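Local coordinates for MaoC family protein (Mycobacterium tuberculosis H37Rv, PDB 3KHP) that probably dehydrates (3R)-hydroxyacyl thioesters, as a MaoC-type relative of the hydratase 2 domain of multifunctional enzyme 2, at residues A[27-32]-A[125-130]; A[77-82]-A[104-109]; A[81-86]-A[118-123]; A[137-142]-A[157-162]. All coordinates share one frame; numbering follows the deposited sequence.

Interaction 1: residues A[27-32]-A[125-130]; sequences NSIGAV and ADIQDK
Ile29 rides on a beta turn and packs against Ile127 just past a classic beta bulge, yet no hydrogen bond crosses between the segments. The bulge comes from Ala125 and Asp126, which both face Val139 of strand 136-145. The turn, type II from Ser28 to Ala31, is closed by Ala31 N to Ser28 O at 2.8 Å. The two isoleucines slide past each other in opposite directions, with Ile29 CG1 3.6 Å from Ile127 CG1. Ile29 CD1 reaches the backbone, 3.6 Å from Ile127 N. Ser28 OG lies 3.4 Å from Ile127 CD1, but its hydrogen bond goes to the carbonyl of Asp25. With CG anti to N (chi1 -158°), the Asp126 side chain lies alongside Ile29, pointing the same way, with Asp126 OD1 3.9 Å from Ile29 CD1. Gln128 NE2 meets Asp126 OD2 at 2.9 Å from above the carboxylate plane. Lys130 NZ bonds the amide's other end, Gln128 OE1, at 2.8 Å. Backbone bonds of Gly30 and Ala31 to Val124 tie the turn to strand 116-129. Cohesion between 27-32 and 125-130 is thus apolar, while Asp126, Gln128 and Lys130 bond among themselves, and Gln128 and Lys130 also to the carbonyls of Glu174 and Arg172.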
loop_
_atom_site.group_PDB
_atom_site.type_symbol
_atom_site.label_atom_id
_atom_site.label_comp_id
_atom_site.label_asym_id
_atom_site.label_seq_id
_atom_site.Cartn_x
_atom_site.Cartn_y
_atom_site.Cartn_z
ATOM N N ASN A 27 -20.653 3.297 -33.305
ATOM C CA ASN A 27 -21.582 4.406 -33.165
ATOM C C ASN A 27 -21.473 5.089 -31.789
ATOM O O ASN A 27 -22.248 5.991 -31.506
ATOM C CB ASN A 27 -23.022 3.911 -33.345
ATOM C CG ASN A 27 -23.381 3.565 -34.785
ATOM O OD1 ASN A 27 -22.728 3.964 -35.718
ATOM N ND2 ASN A 27 -24.473 2.828 -34.951
ATOM N N SER A 28 -20.511 4.685 -30.946
ATOM C CA SER A 28 -20.462 5.113 -29.543
ATOM C C SER A 28 -19.504 6.301 -29.286
ATOM O O SER A 28 -19.434 6.810 -28.189
ATOM C CB SER A 28 -20.058 3.925 -28.677
ATOM O OG SER A 28 -18.710 3.552 -28.969
ATOM N N ILE A 29 -18.757 6.723 -30.294
ATOM C CA ILE A 29 -17.871 7.857 -30.128
ATOM C C ILE A 29 -18.703 9.026 -29.616
ATOM O O ILE A 29 -19.717 9.357 -30.206
ATOM C CB ILE A 29 -17.188 8.273 -31.454
ATOM C CG1 ILE A 29 -16.199 7.202 -31.923
ATOM C CG2 ILE A 29 -16.477 9.653 -31.308
ATOM C CD1 ILE A 29 -15.577 7.526 -33.281
ATOM N N GLY A 30 -18.289 9.629 -28.509
ATOM C CA GLY A 30 -19.022 10.751 -27.923
ATOM C C GLY A 30 -19.888 10.314 -26.772
ATOM O O GLY A 30 -20.348 11.159 -26.001
ATOM N N ALA A 31 -20.131 9.008 -26.632
ATOM C CA ALA A 31 -20.928 8.514 -25.482
ATOM C C ALA A 31 -20.236 8.864 -24.143
ATOM O O ALA A 31 -19.020 8.929 -24.079
ATOM C CB ALA A 31 -21.161 7.035 -25.571
ATOM N N VAL A 32 -21.021 9.113 -23.105
ATOM C CA VAL A 32 -20.493 9.662 -21.863
ATOM C C VAL A 32 -21.195 9.071 -20.674
ATOM O O VAL A 32 -22.365 8.674 -20.773
ATOM C CB VAL A 32 -20.688 11.198 -21.757
ATOM C CG1 VAL A 32 -20.042 11.899 -22.878
ATOM C CG2 VAL A 32 -22.147 11.522 -21.711
ATOM N N ALA A 125 -13.557 9.095 -26.597
ATOM C CA ALA A 125 -12.974 10.182 -27.346
ATOM C C ALA A 125 -12.843 9.806 -28.792
ATOM O O ALA A 125 -13.025 10.642 -29.659
ATOM C CB ALA A 125 -11.589 10.566 -26.807
ATOM N N ASP A 126 -12.469 8.565 -29.047
ATOM C CA ASP A 126 -12.185 8.148 -30.407
ATOM C C ASP A 126 -12.202 6.642 -30.489
ATOM O O ASP A 126 -11.943 5.942 -29.486
ATOM C CB ASP A 126 -10.852 8.708 -30.913
ATOM C CG ASP A 126 -10.768 8.752 -32.447
ATOM O OD1 ASP A 126 -11.817 8.591 -33.112
ATOM O OD2 ASP A 126 -9.658 8.955 -33.010
ATOM N N ILE A 127 -12.598 6.169 -31.676
ATOM C CA ILE A 127 -12.537 4.762 -32.047
ATOM C C ILE A 127 -11.955 4.655 -33.457
ATOM O O ILE A 127 -12.425 5.317 -34.391
ATOM C CB ILE A 127 -13.899 4.060 -31.968
ATOM C CG1 ILE A 127 -14.535 4.249 -30.597
ATOM C CG2 ILE A 127 -13.723 2.589 -32.211
ATOM C CD1 ILE A 127 -15.634 3.269 -30.312
ATOM N N GLN A 128 -10.901 3.861 -33.588
ATOM C CA GLN A 128 -10.224 3.722 -34.838
ATOM C C GLN A 128 -10.259 2.256 -35.219
ATOM O O GLN A 128 -10.052 1.370 -34.384
ATOM C CB GLN A 128 -8.804 4.271 -34.768
ATOM C CG GLN A 128 -8.752 5.762 -34.406
ATOM C CD GLN A 128 -7.370 6.425 -34.574
ATOM O OE1 GLN A 128 -6.461 5.874 -35.181
ATOM N NE2 GLN A 128 -7.235 7.636 -34.036
ATOM N N ASP A 129 -10.613 2.024 -36.480
ATOM C CA ASP A 129 -10.700 0.702 -37.080
ATOM C C ASP A 129 -9.620 0.646 -38.163
ATOM O O ASP A 129 -9.684 1.365 -39.157
ATOM C CB ASP A 129 -12.097 0.508 -37.675
ATOM C CG ASP A 129 -12.343 -0.925 -38.164
ATOM O OD1 ASP A 129 -11.361 -1.672 -38.399
ATOM O OD2 ASP A 129 -13.541 -1.295 -38.325
ATOM N N LYS A 130 -8.613 -0.194 -37.951
ATOM C CA LYS A 130 -7.530 -0.317 -38.914
ATOM C C LYS A 130 -7.773 -1.446 -39.913
ATOM O O LYS A 130 -6.918 -1.701 -40.788
ATOM C CB LYS A 130 -6.192 -0.480 -38.194
ATOM C CG LYS A 130 -5.907 0.644 -37.177
ATOM C CD LYS A 130 -5.615 1.979 -37.834
ATOM C CE LYS A 130 -5.594 3.113 -36.830
ATOM N NZ LYS A 130 -5.663 4.445 -37.486
#

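Interaction 2: residues A[77-82]-A[104-109]; sequences YAVICC and QGIRLH
Val79 lays its CG1 methyl over the flat face of the Gln104 amide, 3.8 Å from Gln104 NE2. The same methyl touches Ile106 CG2 at 3.6 Å, so it sits between two side chains of one strand. Gln104 reaches it because its chain folds at chi2 (70°), which brings the amide back over its own strand. There Gln104 NE2 bonds Gly105 O at 3.1 Å, with the donor well above the carbonyl plane. The other end of the amide is held by Thr158 OG1, so both ends have partners and the flip of the group is probably fixed. The contact sets the short helix 78-81 on strand 103-108, in the middle of the long antiparallel sheet of a double hot-dog fold. Strands 152-162 and 254-261 flank this strand. One helical turn supplies both contact residues. Ala78 CB points to the strand and lies 4.2 Å from Ile106 CG2. It also approaches Leu108 CD2, at 4.4 Å. No hydrogen bond joins the two segments, and all five touching residues are buried. Tyr235 of helix 231-245 packs on Val79, Gln104 and Ile106.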
loop_
_atom_site.group_PDB
_atom_site.type_symbol
_atom_site.label_atom_id
_atom_site.label_comp_id
_atom_site.label_asym_id
_atom_site.label_seq_id
_atom_site.Cartn_x
_atom_site.Cartn_y
_atom_site.Cartn_z
ATOM N N TYR A 77 -1.339 10.541 -9.644
ATOM C CA TYR A 77 -2.534 10.131 -8.892
ATOM C C TYR A 77 -3.840 10.420 -9.692
ATOM O O TYR A 77 -4.874 9.860 -9.384
ATOM C CB TYR A 77 -2.564 10.754 -7.488
ATOM C CG TYR A 77 -3.635 10.196 -6.589
ATOM C CD1 TYR A 77 -3.572 8.879 -6.123
ATOM C CD2 TYR A 77 -4.748 10.964 -6.248
ATOM C CE1 TYR A 77 -4.583 8.340 -5.327
ATOM C CE2 TYR A 77 -5.789 10.430 -5.456
ATOM C CZ TYR A 77 -5.682 9.121 -4.991
ATOM O OH TYR A 77 -6.683 8.607 -4.233
ATOM N N ALA A 78 -3.797 11.252 -10.726
ATOM C CA ALA A 78 -4.999 11.474 -11.561
ATOM C C ALA A 78 -5.554 10.163 -12.144
ATOM O O ALA A 78 -6.737 10.056 -12.343
ATOM C CB ALA A 78 -4.738 12.446 -12.665
ATOM N N VAL A 79 -4.715 9.167 -12.361
ATOM C CA VAL A 79 -5.199 7.908 -12.897
ATOM C C VAL A 79 -6.064 7.122 -11.926
ATOM O O VAL A 79 -6.871 6.309 -12.365
ATOM C CB VAL A 79 -4.075 7.028 -13.457
ATOM C CG1 VAL A 79 -3.277 7.800 -14.553
ATOM C CG2 VAL A 79 -3.192 6.477 -12.354
ATOM N N ILE A 80 -5.990 7.442 -10.628
ATOM C CA ILE A 80 -6.813 6.798 -9.650
ATOM C C ILE A 80 -8.061 7.583 -9.283
ATOM O O ILE A 80 -9.116 6.998 -9.154
ATOM C CB ILE A 80 -6.043 6.569 -8.363
ATOM C CG1 ILE A 80 -4.733 5.804 -8.631
ATOM C CG2 ILE A 80 -6.943 5.858 -7.341
ATOM C CD1 ILE A 80 -4.930 4.370 -9.257
ATOM N N CYS A 81 -7.951 8.903 -9.105
ATOM C CA CYS A 81 -9.103 9.773 -8.773
ATOM C C CYS A 81 -9.811 10.382 -9.971
ATOM O O CYS A 81 -10.825 11.068 -9.807
ATOM C CB CYS A 81 -8.694 10.935 -7.834
ATOM S SG CYS A 81 -7.467 12.038 -8.489
ATOM N N CYS A 82 -9.272 10.198 -11.158
ATOM C CA CYS A 82 -9.934 10.700 -12.372
ATOM C C CYS A 82 -9.825 9.724 -13.532
ATOM O O CYS A 82 -9.412 10.119 -14.616
ATOM C CB CYS A 82 -9.334 12.048 -12.790
ATOM S SG CYS A 82 -10.321 12.971 -14.043
ATOM N N GLN A 104 -1.180 6.228 -21.832
ATOM C CA GLN A 104 -1.880 6.983 -20.784
ATOM C C GLN A 104 -1.373 8.420 -20.714
ATOM O O GLN A 104 -0.177 8.666 -20.698
ATOM C CB GLN A 104 -1.671 6.329 -19.420
ATOM C CG GLN A 104 -2.384 7.029 -18.260
ATOM C CD GLN A 104 -3.876 6.848 -18.353
ATOM O OE1 GLN A 104 -4.355 5.721 -18.627
ATOM N NE2 GLN A 104 -4.639 7.943 -18.128
ATOM N N GLY A 105 -2.294 9.367 -20.646
ATOM C CA GLY A 105 -1.958 10.769 -20.499
ATOM C C GLY A 105 -2.722 11.325 -19.323
ATOM O O GLY A 105 -3.829 10.846 -18.991
ATOM N N ILE A 106 -2.119 12.295 -18.644
ATOM C CA ILE A 106 -2.828 13.010 -17.627
ATOM C C ILE A 106 -2.551 14.491 -17.842
ATOM O O ILE A 106 -1.540 14.846 -18.368
ATOM C CB ILE A 106 -2.436 12.578 -16.205
ATOM C CG1 ILE A 106 -1.004 12.996 -15.900
ATOM C CG2 ILE A 106 -2.632 11.069 -15.976
ATOM C CD1 ILE A 106 -0.602 12.702 -14.516
ATOM N N ARG A 107 -3.462 15.354 -17.447
ATOM C CA ARG A 107 -3.187 16.788 -17.464
ATOM C C ARG A 107 -3.780 17.377 -16.203
ATOM O O ARG A 107 -4.932 17.096 -15.887
ATOM C CB ARG A 107 -3.775 17.429 -18.739
ATOM C CG ARG A 107 -3.616 18.921 -18.835
ATOM C CD ARG A 107 -3.934 19.479 -20.258
ATOM N NE ARG A 107 -3.071 18.878 -21.262
ATOM C CZ ARG A 107 -1.909 19.372 -21.666
ATOM N NH1 ARG A 107 -1.444 20.517 -21.172
ATOM N NH2 ARG A 107 -1.199 18.718 -22.576
ATOM N N LEU A 108 -2.999 18.172 -15.478
ATOM C CA LEU A 108 -3.480 18.776 -14.229
ATOM C C LEU A 108 -3.628 20.288 -14.400
ATOM O O LEU A 108 -2.858 20.922 -15.096
ATOM C CB LEU A 108 -2.536 18.454 -13.067
ATOM C CG LEU A 108 -2.625 17.063 -12.386
ATOM C CD1 LEU A 108 -3.988 16.763 -11.727
ATOM C CD2 LEU A 108 -2.266 16.001 -13.392
ATOM N N HIS A 109 -4.653 20.840 -13.763
ATOM C CA HIS A 109 -4.955 22.267 -13.811
ATOM C C HIS A 109 -4.861 22.909 -12.458
ATOM O O HIS A 109 -4.916 24.137 -12.344
ATOM C CB HIS A 109 -6.351 22.441 -14.365
ATOM C CG HIS A 109 -6.467 21.915 -15.745
ATOM N ND1 HIS A 109 -5.988 22.603 -16.836
ATOM C CD2 HIS A 109 -6.883 20.712 -16.207
ATOM C CE1 HIS A 109 -6.161 21.871 -17.920
ATOM N NE2 HIS A 109 -6.709 20.721 -17.568
#

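Interaction 3: residues A[81-86]-A[118-123]; sequences CCPAFG and LSVVTE
Val120 has CG1 anti to its backbone N (chi1 180°), which spreads its two methyls along the segment 81-86. CG1 turns to Cys82 and Pro83, and CG2 turns to Cys81. Thr122 is rotated differently, with OG1 between its backbone N and carbonyl carbon (chi1 71°) and CG2 reaching over to Pro83. Two methyls therefore press on backbone carbonyls. Val120 CG2 lies 3.3 Å from Cys81 O, and Thr122 CG2 lies 3.3 Å from Pro83 O. Val120 CG1 meets Cys82 SG at 4.1 Å. At the Leu118 end of the contact, Leu118 CD1 sits 3.7 Å from Cys81 O and 4.0 Å from Cys81 SG. The other end is closed by Thr122, whose CB is 3.7 Å from Ala84 O. Its hydroxyl also comes near the backbone of Gly86, with Thr122 OG1 3.6 Å from Gly86 C. That hydroxyl is hydrogen-bonded to Thr33, so its polar need is met outside the contact. No hydrogen bond links the two segments. Every second residue of the strand, Leu118, Val120 and Thr122, points at the loop, while Ser119, Val121 and Glu123 point away. The loop thus runs across one face of the sheet without joining it as a strand. Cys82 O bonds Thr156 OG1, and Ala84 packs on Thr156 and Thr158, so strand 152-162 holds the loop too. Strand 36-40 borders the contact through Phe38 and Trp40, and helix 78-81 leads directly into it.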
loop_
_atom_site.group_PDB
_atom_site.type_symbol
_atom_site.label_atom_id
_atom_site.label_comp_id
_atom_site.label_asym_id
_atom_site.label_seq_id
_atom_site.Cartn_x
_atom_site.Cartn_y
_atom_site.Cartn_z
ATOM N N CYS A 81 -7.951 8.903 -9.105
ATOM C CA CYS A 81 -9.103 9.773 -8.773
ATOM C C CYS A 81 -9.811 10.382 -9.971
ATOM O O CYS A 81 -10.825 11.068 -9.807
ATOM C CB CYS A 81 -8.694 10.935 -7.834
ATOM S SG CYS A 81 -7.467 12.038 -8.489
ATOM N N CYS A 82 -9.272 10.198 -11.158
ATOM C CA CYS A 82 -9.934 10.700 -12.372
ATOM C C CYS A 82 -9.825 9.724 -13.532
ATOM O O CYS A 82 -9.412 10.119 -14.616
ATOM C CB CYS A 82 -9.334 12.048 -12.790
ATOM S SG CYS A 82 -10.321 12.971 -14.043
ATOM N N PRO A 83 -10.194 8.453 -13.310
ATOM C CA PRO A 83 -9.973 7.430 -14.320
ATOM C C PRO A 83 -10.937 7.572 -15.505
ATOM O O PRO A 83 -12.118 7.745 -15.294
ATOM C CB PRO A 83 -10.254 6.120 -13.564
ATOM C CG PRO A 83 -11.151 6.477 -12.499
ATOM C CD PRO A 83 -10.963 7.929 -12.172
ATOM N N ALA A 84 -10.423 7.508 -16.724
ATOM C CA ALA A 84 -11.251 7.548 -17.923
ATOM C C ALA A 84 -11.971 6.203 -18.151
ATOM O O ALA A 84 -12.745 6.061 -19.095
ATOM C CB ALA A 84 -10.399 7.936 -19.153
ATOM N N PHE A 85 -11.764 5.251 -17.257
ATOM C CA PHE A 85 -12.157 3.878 -17.505
ATOM C C PHE A 85 -13.647 3.611 -17.742
ATOM O O PHE A 85 -13.978 2.845 -18.628
ATOM C CB PHE A 85 -11.637 2.974 -16.384
ATOM C CG PHE A 85 -10.141 2.726 -16.440
ATOM C CD1 PHE A 85 -9.431 2.799 -17.643
ATOM C CD2 PHE A 85 -9.446 2.394 -15.281
ATOM C CE1 PHE A 85 -8.049 2.534 -17.694
ATOM C CE2 PHE A 85 -8.061 2.143 -15.314
ATOM C CZ PHE A 85 -7.363 2.210 -16.535
ATOM N N GLY A 86 -14.524 4.229 -16.954
ATOM C CA GLY A 86 -15.963 4.043 -17.079
ATOM C C GLY A 86 -16.529 4.110 -18.495
ATOM O O GLY A 86 -17.502 3.431 -18.803
ATOM N N LEU A 118 -13.568 14.451 -6.278
ATOM C CA LEU A 118 -13.799 14.927 -7.640
ATOM C C LEU A 118 -15.055 14.309 -8.241
ATOM O O LEU A 118 -15.404 13.179 -7.954
ATOM C CB LEU A 118 -12.621 14.627 -8.554
ATOM C CG LEU A 118 -11.316 15.351 -8.399
ATOM C CD1 LEU A 118 -10.303 14.674 -9.341
ATOM C CD2 LEU A 118 -11.478 16.854 -8.684
ATOM N N SER A 119 -15.710 15.103 -9.073
ATOM C CA SER A 119 -16.838 14.718 -9.877
ATOM C C SER A 119 -16.240 14.386 -11.221
ATOM O O SER A 119 -15.709 15.270 -11.899
ATOM C CB SER A 119 -17.784 15.925 -10.021
ATOM O OG SER A 119 -18.784 15.691 -11.000
ATOM N N VAL A 120 -16.291 13.113 -11.586
ATOM C CA VAL A 120 -15.588 12.619 -12.736
ATOM C C VAL A 120 -16.598 12.157 -13.790
ATOM O O VAL A 120 -17.519 11.415 -13.493
ATOM C CB VAL A 120 -14.637 11.473 -12.353
ATOM C CG1 VAL A 120 -13.903 10.954 -13.561
ATOM C CG2 VAL A 120 -13.638 11.952 -11.290
ATOM N N VAL A 121 -16.412 12.645 -15.009
ATOM C CA VAL A 121 -17.189 12.241 -16.159
ATOM C C VAL A 121 -16.227 11.703 -17.173
ATOM O O VAL A 121 -15.142 12.249 -17.330
ATOM C CB VAL A 121 -17.954 13.436 -16.771
ATOM C CG1 VAL A 121 -18.496 13.084 -18.164
ATOM C CG2 VAL A 121 -19.061 13.934 -15.786
ATOM N N THR A 122 -16.610 10.620 -17.845
ATOM C CA THR A 122 -15.769 10.043 -18.883
ATOM C C THR A 122 -16.460 9.976 -20.256
ATOM O O THR A 122 -17.679 10.163 -20.401
ATOM C CB THR A 122 -15.313 8.624 -18.510
ATOM O OG1 THR A 122 -16.425 7.740 -18.594
ATOM C CG2 THR A 122 -14.747 8.587 -17.103
ATOM N N GLU A 123 -15.661 9.668 -21.264
ATOM C CA GLU A 123 -16.113 9.805 -22.623
ATOM C C GLU A 123 -15.320 8.975 -23.611
ATOM O O GLU A 123 -14.100 8.865 -23.523
ATOM C CB GLU A 123 -15.966 11.261 -23.012
ATOM C CG GLU A 123 -16.505 11.557 -24.390
ATOM C CD GLU A 123 -16.320 13.005 -24.780
ATOM O OE1 GLU A 123 -15.861 13.839 -23.914
ATOM O OE2 GLU A 123 -16.632 13.276 -25.962
#

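Interaction 4: residues A[137-142]-A[157-162]; sequences IVVLRG and LTTLVL
Val138 and Leu160 form one of the hydrogen-bonded pairs of an antiparallel beta hairpin, strands 136-145 and 152-162 of the hot-dog sheet. The segments run nearly opposite, with 162° between their directions. Four backbone bonds join them, at the pairs Val138 with Leu160 and Leu140 with Thr158. The shortest is Leu160 N to Val138 O, 2.7 Å, and it is almost straight. CA-H...O contacts lie between these bonds, such as Ile137 CA to Leu160 O at 3.4 Å. The two faces differ. Val138, Leu140, Thr158 and Leu160 are buried on one side. There Leu140 CD1 meets Leu160 CD1 at 3.8 Å, and Leu162 CD1 reaches Val138 CG2 at 3.9 Å. The opposite face, with Ile137, Val139, Arg141, Leu157 and Thr159, is more open to solvent. Leu157 is the most exposed of these, and Arg141 sends its guanidinium to a salt bridge with Glu123 on strand 116-129. Val139 and Thr159 lie side by side here, while Ile137 CG2 touches Thr159 CG2 at 3.9 Å. Yet this open face also holds a tight spot. The CG of Leu157 is anti to its backbone N (chi1 -166°), and its end leans toward the neighbouring strand, to Val139, until Leu157 CD1 is 3.5 Å from Val139 CG1.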
loop_
_atom_site.group_PDB
_atom_site.type_symbol
_atom_site.label_atom_id
_atom_site.label_comp_id
_atom_site.label_asym_id
_atom_site.label_seq_id
_atom_site.Cartn_x
_atom_site.Cartn_y
_atom_site.Cartn_z
ATOM N N ILE A 137 -8.380 0.609 -32.077
ATOM C CA ILE A 137 -7.921 1.566 -31.085
ATOM C C ILE A 137 -9.099 2.293 -30.415
ATOM O O ILE A 137 -9.919 2.912 -31.099
ATOM C CB ILE A 137 -7.025 2.665 -31.722
ATOM C CG1 ILE A 137 -5.780 2.071 -32.392
ATOM C CG2 ILE A 137 -6.597 3.701 -30.666
ATOM C CD1 ILE A 137 -4.876 3.146 -32.970
ATOM N N VAL A 138 -9.165 2.248 -29.088
ATOM C CA VAL A 138 -10.211 2.920 -28.346
ATOM C C VAL A 138 -9.591 3.985 -27.420
ATOM O O VAL A 138 -8.629 3.692 -26.711
ATOM C CB VAL A 138 -10.970 1.942 -27.527
ATOM C CG1 VAL A 138 -12.035 2.655 -26.727
ATOM C CG2 VAL A 138 -11.589 0.934 -28.416
ATOM N N VAL A 139 -10.132 5.206 -27.449
ATOM C CA VAL A 139 -9.611 6.313 -26.640
ATOM C C VAL A 139 -10.669 6.828 -25.684
ATOM O O VAL A 139 -11.736 7.259 -26.093
ATOM C CB VAL A 139 -9.023 7.449 -27.501
ATOM C CG1 VAL A 139 -8.334 8.513 -26.616
ATOM C CG2 VAL A 139 -8.029 6.886 -28.453
ATOM N N LEU A 140 -10.358 6.741 -24.397
ATOM C CA LEU A 140 -11.264 7.137 -23.338
ATOM C C LEU A 140 -10.687 8.369 -22.629
ATOM O O LEU A 140 -9.497 8.462 -22.431
ATOM C CB LEU A 140 -11.496 5.971 -22.380
ATOM C CG LEU A 140 -11.797 4.618 -23.050
ATOM C CD1 LEU A 140 -11.858 3.493 -22.015
ATOM C CD2 LEU A 140 -13.089 4.676 -23.860
ATOM N N ARG A 141 -11.532 9.329 -22.285
ATOM C CA ARG A 141 -11.059 10.588 -21.772
ATOM C C ARG A 141 -11.804 10.852 -20.523
ATOM O O ARG A 141 -13.008 10.745 -20.531
ATOM C CB ARG A 141 -11.335 11.745 -22.732
ATOM C CG ARG A 141 -10.906 13.106 -22.150
ATOM C CD ARG A 141 -11.574 14.288 -22.802
ATOM N NE ARG A 141 -11.103 14.507 -24.153
ATOM C CZ ARG A 141 -11.877 14.592 -25.238
ATOM N NH1 ARG A 141 -13.201 14.483 -25.176
ATOM N NH2 ARG A 141 -11.295 14.789 -26.412
ATOM N N GLY A 142 -11.090 11.214 -19.453
ATOM C CA GLY A 142 -11.721 11.510 -18.174
ATOM C C GLY A 142 -11.541 12.968 -17.800
ATOM O O GLY A 142 -10.522 13.529 -18.048
ATOM N N LEU A 157 -6.347 10.632 -20.309
ATOM C CA LEU A 157 -6.567 10.028 -21.589
ATOM C C LEU A 157 -5.977 8.617 -21.595
ATOM O O LEU A 157 -4.778 8.438 -21.448
ATOM C CB LEU A 157 -5.958 10.905 -22.689
ATOM C CG LEU A 157 -6.399 10.564 -24.110
ATOM C CD1 LEU A 157 -7.839 11.068 -24.320
ATOM C CD2 LEU A 157 -5.406 11.142 -25.199
ATOM N N THR A 158 -6.828 7.629 -21.803
ATOM C CA THR A 158 -6.408 6.250 -21.871
ATOM C C THR A 158 -6.666 5.736 -23.284
ATOM O O THR A 158 -7.801 5.730 -23.754
ATOM C CB THR A 158 -7.165 5.436 -20.828
ATOM O OG1 THR A 158 -6.937 6.030 -19.550
ATOM C CG2 THR A 158 -6.751 3.971 -20.820
ATOM N N THR A 159 -5.588 5.345 -23.953
ATOM C CA THR A 159 -5.612 4.801 -25.296
ATOM C C THR A 159 -5.384 3.292 -25.227
ATOM O O THR A 159 -4.352 2.839 -24.737
ATOM C CB THR A 159 -4.531 5.441 -26.126
ATOM O OG1 THR A 159 -4.760 6.867 -26.182
ATOM C CG2 THR A 159 -4.507 4.867 -27.544
ATOM N N LEU A 160 -6.373 2.531 -25.685
ATOM C CA LEU A 160 -6.352 1.073 -25.639
ATOM C C LEU A 160 -6.145 0.462 -27.021
ATOM O O LEU A 160 -6.762 0.881 -28.004
ATOM C CB LEU A 160 -7.644 0.574 -25.049
ATOM C CG LEU A 160 -7.964 1.132 -23.671
ATOM C CD1 LEU A 160 -9.427 0.879 -23.346
ATOM C CD2 LEU A 160 -7.031 0.525 -22.612
ATOM N N VAL A 161 -5.233 -0.487 -27.117
ATOM C CA VAL A 161 -5.043 -1.199 -28.367
ATOM C C VAL A 161 -5.672 -2.563 -28.215
ATOM O O VAL A 161 -5.310 -3.340 -27.303
ATOM C CB VAL A 161 -3.577 -1.331 -28.747
ATOM C CG1 VAL A 161 -3.447 -2.152 -30.035
ATOM C CG2 VAL A 161 -2.904 0.084 -28.895
ATOM N N LEU A 162 -6.664 -2.833 -29.064
ATOM C CA LEU A 162 -7.340 -4.141 -29.068
ATOM C C LEU A 162 -6.806 -4.943 -30.270
ATOM O O LEU A 162 -7.272 -4.781 -31.415
ATOM C CB LEU A 162 -8.857 -3.951 -29.097
ATOM C CG LEU A 162 -9.394 -3.068 -27.962
ATOM C CD1 LEU A 162 -10.878 -2.917 -28.107
ATOM C CD2 LEU A 162 -9.062 -3.636 -26.588
#

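In the fold
Interactions 1, 3 and 4 gather around strands 116-129 and 136-145, which are neighbours in one antiparallel sheet. Interactions 1 and 4 have centres about 9 Å apart and meet where Ala125 N comes 2.6 Å from Val139 O, probably a hydrogen bond. Interactions 3 and 4 join through the salt bridge of Glu123 OE1 and Arg141 NH1, 3.0 Å. Interactions 2 and 3 share Cys81 and Cys82, so the continuous run 77-86 packs first on strand 103-108 and then on strand 116-129. Interaction 2 reaches interaction 4 through Gln104 OE1 and Thr158 OG1, 2.8 Å apart. Interactions 1 and 2 do not touch; their nearest atoms are about 11 Å apart.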